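Local coordinates for glutamate receptor IIB (Drosophila melanogaster, PDB 4WXJ), which binds glutamate through this ligand-binding domain and probably opens a cation channel at the neuromuscular synapse, at residues 19-24 with 94-99; 66-71 with 179-184; 198-203 with 224-229. All coordinates share one frame; numbering follows the deposited sequence.

Contact 1. Residues 19-24 with 94-99. With GLU (glutamic acid), chain C.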
# COMPACT_ATOMS: atom_id res chain seq x y z
N LYS A 19 5.76 4.92 -6.17
CA LYS A 19 6.75 5.53 -5.30
C LYS A 19 6.21 5.64 -3.88
O LYS A 19 5.00 5.74 -3.69
CB LYS A 19 7.15 6.91 -5.82
CG LYS A 19 7.88 6.87 -7.15
CD LYS A 19 8.12 8.27 -7.68
CE LYS A 19 8.94 8.25 -8.96
NZ LYS A 19 9.03 9.59 -9.59
N PRO A 20 7.10 5.63 -2.87
CA PRO A 20 8.56 5.51 -2.97
C PRO A 20 9.07 4.08 -2.86
O PRO A 20 10.26 3.87 -2.61
CB PRO A 20 9.04 6.34 -1.77
CG PRO A 20 7.98 6.13 -0.75
CD PRO A 20 6.67 5.96 -1.50
N TYR A 21 8.20 3.10 -3.07
CA TYR A 21 8.55 1.70 -2.83
C TYR A 21 9.28 1.08 -4.02
O TYR A 21 10.28 0.38 -3.84
CB TYR A 21 7.29 0.89 -2.51
CG TYR A 21 6.48 1.49 -1.39
CD1 TYR A 21 6.81 1.25 -0.06
CD2 TYR A 21 5.40 2.32 -1.65
CE1 TYR A 21 6.07 1.80 0.97
CE2 TYR A 21 4.66 2.87 -0.63
CZ TYR A 21 5.00 2.61 0.68
OH TYR A 21 4.27 3.16 1.71
N PHE A 22 8.79 1.35 -5.22
CA PHE A 22 9.33 0.73 -6.42
C PHE A 22 8.99 1.57 -7.64
O PHE A 22 7.82 1.85 -7.91
CB PHE A 22 8.79 -0.69 -6.58
CG PHE A 22 9.43 -1.47 -7.69
CD1 PHE A 22 8.90 -1.46 -8.96
CD2 PHE A 22 10.57 -2.23 -7.45
CE1 PHE A 22 9.48 -2.18 -9.98
CE2 PHE A 22 11.16 -2.95 -8.46
CZ PHE A 22 10.61 -2.93 -9.73
N SER A 23 10.01 1.99 -8.39
CA SER A 23 9.80 2.79 -9.58
C SER A 23 10.98 2.70 -10.54
O SER A 23 12.06 2.23 -10.17
CB SER A 23 9.56 4.26 -9.20
OG SER A 23 10.68 4.80 -8.53
N TRP A 24 10.76 3.16 -11.76
CA TRP A 24 11.79 3.12 -12.79
C TRP A 24 12.81 4.23 -12.58
O TRP A 24 12.45 5.41 -12.49
CB TRP A 24 11.16 3.24 -14.18
CG TRP A 24 10.30 2.07 -14.54
CD1 TRP A 24 8.98 1.91 -14.24
CD2 TRP A 24 10.70 0.90 -15.26
NE1 TRP A 24 8.54 0.70 -14.74
CE2 TRP A 24 9.57 0.07 -15.37
CE3 TRP A 24 11.91 0.48 -15.83
CZ2 TRP A 24 9.61 -1.16 -16.02
CZ3 TRP A 24 11.95 -0.74 -16.48
CH2 TRP A 24 10.80 -1.55 -16.57
N ILE A 94 6.20 -7.99 -2.93
CA ILE A 94 6.51 -6.88 -2.04
C ILE A 94 6.17 -5.50 -2.61
O ILE A 94 6.31 -5.25 -3.81
CB ILE A 94 8.01 -6.88 -1.65
CG1 ILE A 94 8.30 -5.76 -0.64
CG2 ILE A 94 8.89 -6.75 -2.89
CD1 ILE A 94 9.68 -5.83 -0.02
N CYS A 95 5.71 -4.63 -1.71
CA CYS A 95 5.49 -3.21 -1.94
C CYS A 95 4.83 -2.71 -0.66
O CYS A 95 5.05 -3.30 0.40
CB CYS A 95 4.60 -2.93 -3.16
SG CYS A 95 2.94 -3.63 -3.05
N ASP A 96 4.03 -1.66 -0.74
CA ASP A 96 3.13 -1.33 0.37
C ASP A 96 1.99 -2.34 0.36
O ASP A 96 0.84 -2.00 0.09
CB ASP A 96 2.59 0.10 0.27
CG ASP A 96 2.05 0.43 -1.10
OD1 ASP A 96 2.60 -0.08 -2.10
OD2 ASP A 96 1.07 1.21 -1.17
N LEU A 97 2.33 -3.59 0.66
CA LEU A 97 1.38 -4.69 0.57
C LEU A 97 0.80 -4.98 1.95
O LEU A 97 1.46 -5.58 2.80
CB LEU A 97 2.07 -5.94 -0.01
CG LEU A 97 1.17 -7.11 -0.42
CD1 LEU A 97 0.23 -6.72 -1.55
CD2 LEU A 97 2.03 -8.29 -0.84
N THR A 98 -0.43 -4.53 2.16
CA THR A 98 -1.08 -4.64 3.45
C THR A 98 -1.62 -6.04 3.69
O THR A 98 -2.22 -6.65 2.80
CB THR A 98 -2.22 -3.63 3.58
OG1 THR A 98 -1.72 -2.31 3.31
CG2 THR A 98 -2.83 -3.66 4.98
N ILE A 99 -1.42 -6.54 4.91
CA ILE A 99 -1.93 -7.85 5.29
C ILE A 99 -3.43 -7.78 5.55
O ILE A 99 -3.88 -7.04 6.42
CB ILE A 99 -1.21 -8.39 6.54
CG1 ILE A 99 0.30 -8.50 6.26
CG2 ILE A 99 -1.78 -9.75 6.95
CD1 ILE A 99 1.13 -8.87 7.47
N GLU C . -1.46 -1.08 0.91
CA GLU C . -2.84 -1.23 0.38
C GLU C . -3.07 -2.66 -0.11
O GLU C . -2.22 -3.53 0.10
CB GLU C . -3.09 -0.23 -0.75
CG GLU C . -3.24 1.21 -0.29
CD GLU C . -4.64 1.54 0.23
OE1 GLU C . -4.81 2.64 0.79
OE2 GLU C . -5.56 0.70 0.08
OXT GLU C . -4.09 -2.97 -0.73
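One face of the Y21 ring carries D96, and the two flat groups are stacked, the ring and carboxylate planes lying only 4° apart. D96 CB is 3.8 Å from the centroid of the Y21 ring and 23° off its normal, a CH-pi contact displaced toward the rim. The carboxylate continues this layer, with D96 CG 3.6 Å from Y21 CE2. C95 C comes up obliquely, 4.5 Å from Y21 CD1. D96 reaches the ring with CG between backbone N and carbonyl carbon (chi1 49°). At the ring's phenolic end, Y21 OH is hydrogen-bonded to N203, while D96 OD2 is held by Y68 and N203, so the hydroxyl and the carboxylate each have partners beyond the two segments.

D96 is the centre of an inverse gamma turn, whose L97 N to C95 O bond (2.7 Å) is weak. The turn brings D96 O to 2.6 Å from the amino N of the bound glutamate, and T98 OG1 accepts from the same N at 2.7 Å. T98 N in turn donates to the ligand's O at 2.9 Å. D96, L97 and T98 thus form one part of the pocket wall. In the surrounding fold, I94 packs on helix 42-54 and pairs with A14 of strand 10-15, while the backbone of Y21 bonds to A43 in that same helix.

Contact 2. Residues 66-71 with 179-184; sequences NKYGSY and KNNEEG. With GLU (glutamic acid), chain C.
Y68 meets N181 at its hydroxyl, and its side chain reaches that point by running along the bound glutamate, with one ring face against it. CB is the start, 4.1 Å from the ligand's OXT. CG is anti to the carbonyl carbon (chi1 -70°), which sends the ring along the ligand; CD2 comes to 3.6 Å from the ligand's O, and CZ lies 3.6 Å from its CB, which sits over one ring face, offset toward the rim. R16 makes a cation-pi contact with the ring as well.

In the bilobed ligand-binding fold of these receptors, the two segments belong to different lobes facing one cleft, so N181 approaches from across it, at the start of helix 181-191. N180 is the N-cap: its OD1 accepts from E183 N at 2.8 Å, nearly in line with the C=O bond (171°). At the tip, Y68 OH is hydrogen-bonded to D96 and lies 3.3 Å from N181 OD1, with ring and amide planes 85° apart. A water donates to Y68 OH at 2.8 Å and accepts from N181 N at 3.0 Å. A second water bridges N66 ND2 and N180 ND2, accepting from both, the latter at 3.2 Å.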
# COMPACT_ATOMS: atom_id res chain seq x y z
N ASN A 66 -0.20 -4.12 -12.77
CA ASN A 66 0.25 -3.17 -11.75
C ASN A 66 -0.71 -3.02 -10.58
O ASN A 66 -0.81 -1.95 -9.98
CB ASN A 66 0.50 -1.79 -12.38
CG ASN A 66 1.46 -0.94 -11.57
OD1 ASN A 66 2.62 -1.32 -11.37
ND2 ASN A 66 1.00 0.21 -11.10
N LYS A 67 -1.41 -4.11 -10.24
CA LYS A 67 -2.36 -4.10 -9.13
C LYS A 67 -1.75 -4.72 -7.87
O LYS A 67 -0.84 -5.55 -7.95
CB LYS A 67 -3.64 -4.84 -9.51
CG LYS A 67 -4.45 -4.15 -10.59
CD LYS A 67 -5.79 -4.85 -10.80
CE LYS A 67 -6.63 -4.14 -11.85
NZ LYS A 67 -8.00 -4.73 -11.95
N TYR A 68 -2.27 -4.32 -6.71
CA TYR A 68 -1.86 -4.91 -5.44
C TYR A 68 -2.30 -6.37 -5.39
O TYR A 68 -1.48 -7.27 -5.25
CB TYR A 68 -2.45 -4.15 -4.26
CG TYR A 68 -1.89 -2.76 -4.03
CD1 TYR A 68 -2.42 -1.66 -4.70
CD2 TYR A 68 -0.86 -2.55 -3.13
CE1 TYR A 68 -1.92 -0.39 -4.48
CE2 TYR A 68 -0.35 -1.28 -2.91
CZ TYR A 68 -0.88 -0.20 -3.59
OH TYR A 68 -0.38 1.06 -3.37
N GLY A 69 -3.61 -6.57 -5.49
CA GLY A 69 -4.20 -7.90 -5.42
C GLY A 69 -5.51 -7.90 -4.66
O GLY A 69 -5.55 -7.62 -3.46
N SER A 70 -6.59 -8.20 -5.37
CA SER A 70 -7.92 -8.28 -4.77
C SER A 70 -8.70 -9.43 -5.39
O SER A 70 -8.39 -9.88 -6.49
CB SER A 70 -8.68 -6.97 -4.96
OG SER A 70 -9.03 -6.78 -6.31
N TYR A 71 -9.71 -9.90 -4.67
CA TYR A 71 -10.55 -10.99 -5.13
C TYR A 71 -11.78 -10.46 -5.86
O TYR A 71 -12.53 -9.65 -5.31
CB TYR A 71 -10.98 -11.87 -3.95
CG TYR A 71 -11.95 -12.97 -4.30
CD1 TYR A 71 -11.53 -14.12 -4.95
CD2 TYR A 71 -13.29 -12.85 -3.97
CE1 TYR A 71 -12.42 -15.13 -5.27
CE2 TYR A 71 -14.19 -13.85 -4.29
CZ TYR A 71 -13.75 -14.99 -4.93
OH TYR A 71 -14.65 -15.98 -5.24
N LYS A 179 -7.73 3.92 -8.97
CA LYS A 179 -6.93 2.75 -9.32
C LYS A 179 -5.67 2.64 -8.47
O LYS A 179 -5.12 1.55 -8.31
CB LYS A 179 -6.57 2.77 -10.81
CG LYS A 179 -5.41 3.68 -11.17
CD LYS A 179 -5.22 3.76 -12.68
CE LYS A 179 -4.69 2.45 -13.25
NZ LYS A 179 -4.41 2.53 -14.71
N ASN A 180 -5.20 3.77 -7.94
CA ASN A 180 -3.98 3.77 -7.12
C ASN A 180 -3.83 5.06 -6.31
O ASN A 180 -4.67 5.96 -6.40
CB ASN A 180 -2.75 3.57 -8.01
CG ASN A 180 -2.67 4.57 -9.15
OD1 ASN A 180 -3.07 5.73 -9.02
ND2 ASN A 180 -2.15 4.12 -10.29
N ASN A 181 -2.76 5.13 -5.51
CA ASN A 181 -2.49 6.31 -4.70
C ASN A 181 -2.30 7.57 -5.54
O ASN A 181 -2.75 8.65 -5.17
CB ASN A 181 -1.25 6.09 -3.83
CG ASN A 181 -1.50 5.16 -2.67
OD1 ASN A 181 -0.78 4.17 -2.49
ND2 ASN A 181 -2.51 5.46 -1.87
N GLU A 182 -1.63 7.41 -6.68
CA GLU A 182 -1.34 8.55 -7.56
C GLU A 182 -2.62 9.22 -8.03
O GLU A 182 -2.75 10.44 -7.94
CB GLU A 182 -0.51 8.11 -8.77
CG GLU A 182 0.93 7.74 -8.45
CD GLU A 182 1.08 6.38 -7.79
OE1 GLU A 182 0.08 5.64 -7.69
OE2 GLU A 182 2.21 6.05 -7.38
N GLU A 183 -3.57 8.43 -8.52
CA GLU A 183 -4.84 8.97 -9.00
C GLU A 183 -5.62 9.59 -7.85
O GLU A 183 -6.30 10.61 -8.03
CB GLU A 183 -5.68 7.87 -9.67
CG GLU A 183 -6.97 8.39 -10.30
CD GLU A 183 -7.91 7.27 -10.73
OE1 GLU A 183 -7.44 6.13 -10.93
OE2 GLU A 183 -9.12 7.53 -10.87
N GLY A 184 -5.53 8.98 -6.67
CA GLY A 184 -6.20 9.51 -5.50
C GLY A 184 -5.70 10.90 -5.14
O GLY A 184 -6.49 11.82 -4.97
N GLU C . -1.46 -1.08 0.91
CA GLU C . -2.84 -1.23 0.38
C GLU C . -3.07 -2.66 -0.11
O GLU C . -2.22 -3.53 0.10
CB GLU C . -3.09 -0.23 -0.75
CG GLU C . -3.24 1.21 -0.29
CD GLU C . -4.64 1.54 0.23
OE1 GLU C . -4.81 2.64 0.79
OE2 GLU C . -5.56 0.70 0.08
OXT GLU C . -4.09 -2.97 -0.73
O HOH W 1 -1.87 1.17 -11.38
O HOH W 2 -0.63 3.05 -5.30

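Contact 3. Residues 198-203 with 224-229. With GLU (glutamic acid), chain C.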
# COMPACT_ATOMS: atom_id res chain seq x y z
N LEU A 198 -9.13 8.73 1.34
CA LEU A 198 -8.83 7.87 2.47
C LEU A 198 -7.70 6.91 2.09
O LEU A 198 -7.83 6.14 1.14
CB LEU A 198 -10.08 7.11 2.91
CG LEU A 198 -11.12 7.96 3.64
CD1 LEU A 198 -12.52 7.55 3.22
CD2 LEU A 198 -10.94 7.85 5.14
N MET A 199 -6.60 6.98 2.83
CA MET A 199 -5.39 6.25 2.47
C MET A 199 -4.55 5.92 3.69
O MET A 199 -4.83 6.37 4.80
CB MET A 199 -4.57 7.07 1.48
CG MET A 199 -4.04 8.38 2.05
SD MET A 199 -3.37 9.49 0.79
CE MET A 199 -2.08 8.47 0.08
N GLU A 200 -3.52 5.12 3.47
CA GLU A 200 -2.64 4.69 4.54
C GLU A 200 -1.67 5.81 4.92
O GLU A 200 -1.21 6.57 4.06
CB GLU A 200 -1.90 3.43 4.12
CG GLU A 200 -2.84 2.23 4.00
CD GLU A 200 -2.20 1.02 3.34
OE1 GLU A 200 -1.17 1.18 2.65
OE2 GLU A 200 -2.74 -0.09 3.51
N THR A 201 -1.37 5.91 6.21
CA THR A 201 -0.61 7.04 6.75
C THR A 201 0.79 7.14 6.16
O THR A 201 1.33 8.24 6.02
CB THR A 201 -0.51 6.93 8.28
OG1 THR A 201 -0.02 5.63 8.64
CG2 THR A 201 -1.87 7.15 8.92
N THR A 202 1.38 6.00 5.83
CA THR A 202 2.68 5.97 5.18
C THR A 202 2.65 6.75 3.87
O THR A 202 3.42 7.69 3.66
CB THR A 202 3.13 4.53 4.89
OG1 THR A 202 2.06 3.81 4.28
CG2 THR A 202 3.52 3.84 6.19
N ASN A 203 1.74 6.34 2.98
CA ASN A 203 1.61 6.96 1.67
C ASN A 203 1.14 8.40 1.79
O ASN A 203 1.55 9.25 1.00
CB ASN A 203 0.64 6.16 0.80
CG ASN A 203 1.10 4.73 0.59
OD1 ASN A 203 2.30 4.46 0.49
ND2 ASN A 203 0.15 3.80 0.54
N LYS A 224 -2.66 -1.35 10.81
CA LYS A 224 -2.35 -2.12 9.61
C LYS A 224 -0.85 -2.40 9.51
O LYS A 224 -0.04 -1.71 10.13
CB LYS A 224 -2.84 -1.38 8.36
CG LYS A 224 -4.32 -1.00 8.41
CD LYS A 224 -5.24 -2.21 8.60
CE LYS A 224 -6.67 -1.79 8.91
NZ LYS A 224 -7.48 -2.92 9.45
N HIS A 225 -0.49 -3.41 8.72
CA HIS A 225 0.89 -3.85 8.60
C HIS A 225 1.25 -4.17 7.15
O HIS A 225 0.44 -4.74 6.42
CB HIS A 225 1.15 -5.10 9.45
CG HIS A 225 0.56 -5.04 10.83
ND1 HIS A 225 1.20 -4.43 11.88
CD2 HIS A 225 -0.61 -5.53 11.32
CE1 HIS A 225 0.45 -4.54 12.97
NE2 HIS A 225 -0.64 -5.19 12.65
N TYR A 226 2.47 -3.81 6.75
CA TYR A 226 3.03 -4.26 5.48
C TYR A 226 3.86 -5.52 5.71
O TYR A 226 4.68 -5.57 6.63
CB TYR A 226 3.92 -3.19 4.84
CG TYR A 226 3.21 -1.93 4.40
CD1 TYR A 226 1.84 -1.92 4.14
CD2 TYR A 226 3.92 -0.75 4.24
CE1 TYR A 226 1.21 -0.76 3.73
CE2 TYR A 226 3.29 0.41 3.83
CZ TYR A 226 1.94 0.40 3.58
OH TYR A 226 1.32 1.56 3.17
N GLY A 227 3.65 -6.52 4.86
CA GLY A 227 4.40 -7.76 4.94
C GLY A 227 4.82 -8.23 3.56
O GLY A 227 4.19 -7.89 2.56
N ILE A 228 5.90 -9.00 3.51
CA ILE A 228 6.31 -9.64 2.27
C ILE A 228 5.44 -10.87 2.05
O ILE A 228 5.34 -11.74 2.92
CB ILE A 228 7.80 -10.04 2.29
CG1 ILE A 228 8.67 -8.78 2.33
CG2 ILE A 228 8.14 -10.90 1.07
CD1 ILE A 228 10.17 -9.05 2.39
N ALA A 229 4.81 -10.94 0.88
CA ALA A 229 3.94 -12.06 0.54
C ALA A 229 4.75 -13.19 -0.09
O ALA A 229 5.61 -12.96 -0.94
CB ALA A 229 2.84 -11.61 -0.39
N GLU C . -1.46 -1.08 0.91
CA GLU C . -2.84 -1.23 0.38
C GLU C . -3.07 -2.66 -0.11
O GLU C . -2.22 -3.53 0.10
CB GLU C . -3.09 -0.23 -0.75
CG GLU C . -3.24 1.21 -0.29
CD GLU C . -4.64 1.54 0.23
OE1 GLU C . -4.81 2.64 0.79
OE2 GLU C . -5.56 0.70 0.08
OXT GLU C . -4.09 -2.97 -0.73
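Y226 points its hydroxyl at E200 and T202 in the glutamate pocket of the bilobed, periplasmic-binding-protein-like fold, where strand 214-230 faces the junction of strand 195-200 and helix 201-208. Y226 OH donates to E200 OE1 at 2.6 Å, meeting the carboxylate from above its plane (44° out of it), and E200 CD lies at the edge of the ring, in its plane. T202 OG1 is also 2.6 Å from Y226 OH, so two oxygens from the other segment grip this hydroxyl; T202 OG1 has a weak bond to Y21 as well.

E200 extends beyond CG (chi2 169°), which carries its carboxylate to the ligand. The amino N of the bound glutamate donates to E200 OE1 at 2.9 Å and weakly to E200 OE2 at 3.1 Å. OE1 therefore serves two donors, Y226 and the ligand, while OE2 is hydrogen-bonded to T98 besides. The carboxylate would probably offset the positive charge of the amino group, and the bond from Y226 OH probably helps hold it in place.

The amide of N203 is satisfied by other partners, its OD1 by Y21 and its ND2 by D96, and it touches the tyrosine merely by packing: N203 ND2 stands 3.6 Å from Y226 OH.

All three contacts are buried and all touch the bound glutamate, yet each uses different chemistry. Contact 1 is a stack between loops on one side of the cleft, with no hydrogen bond across it; contact 2 joins a loop to a helix start largely through waters, and is the smallest at 97 Å² of buried surface; contact 3 is direct hydrogen bonding between a strand-helix junction and a strand. The three are joined through side chains of contact 1, D96 to contact 2 and T98 to contact 3. Helix 181-191 of contact 2 is followed in the chain by strand 195-200 of contact 3, and N181 packs on N203 and M199.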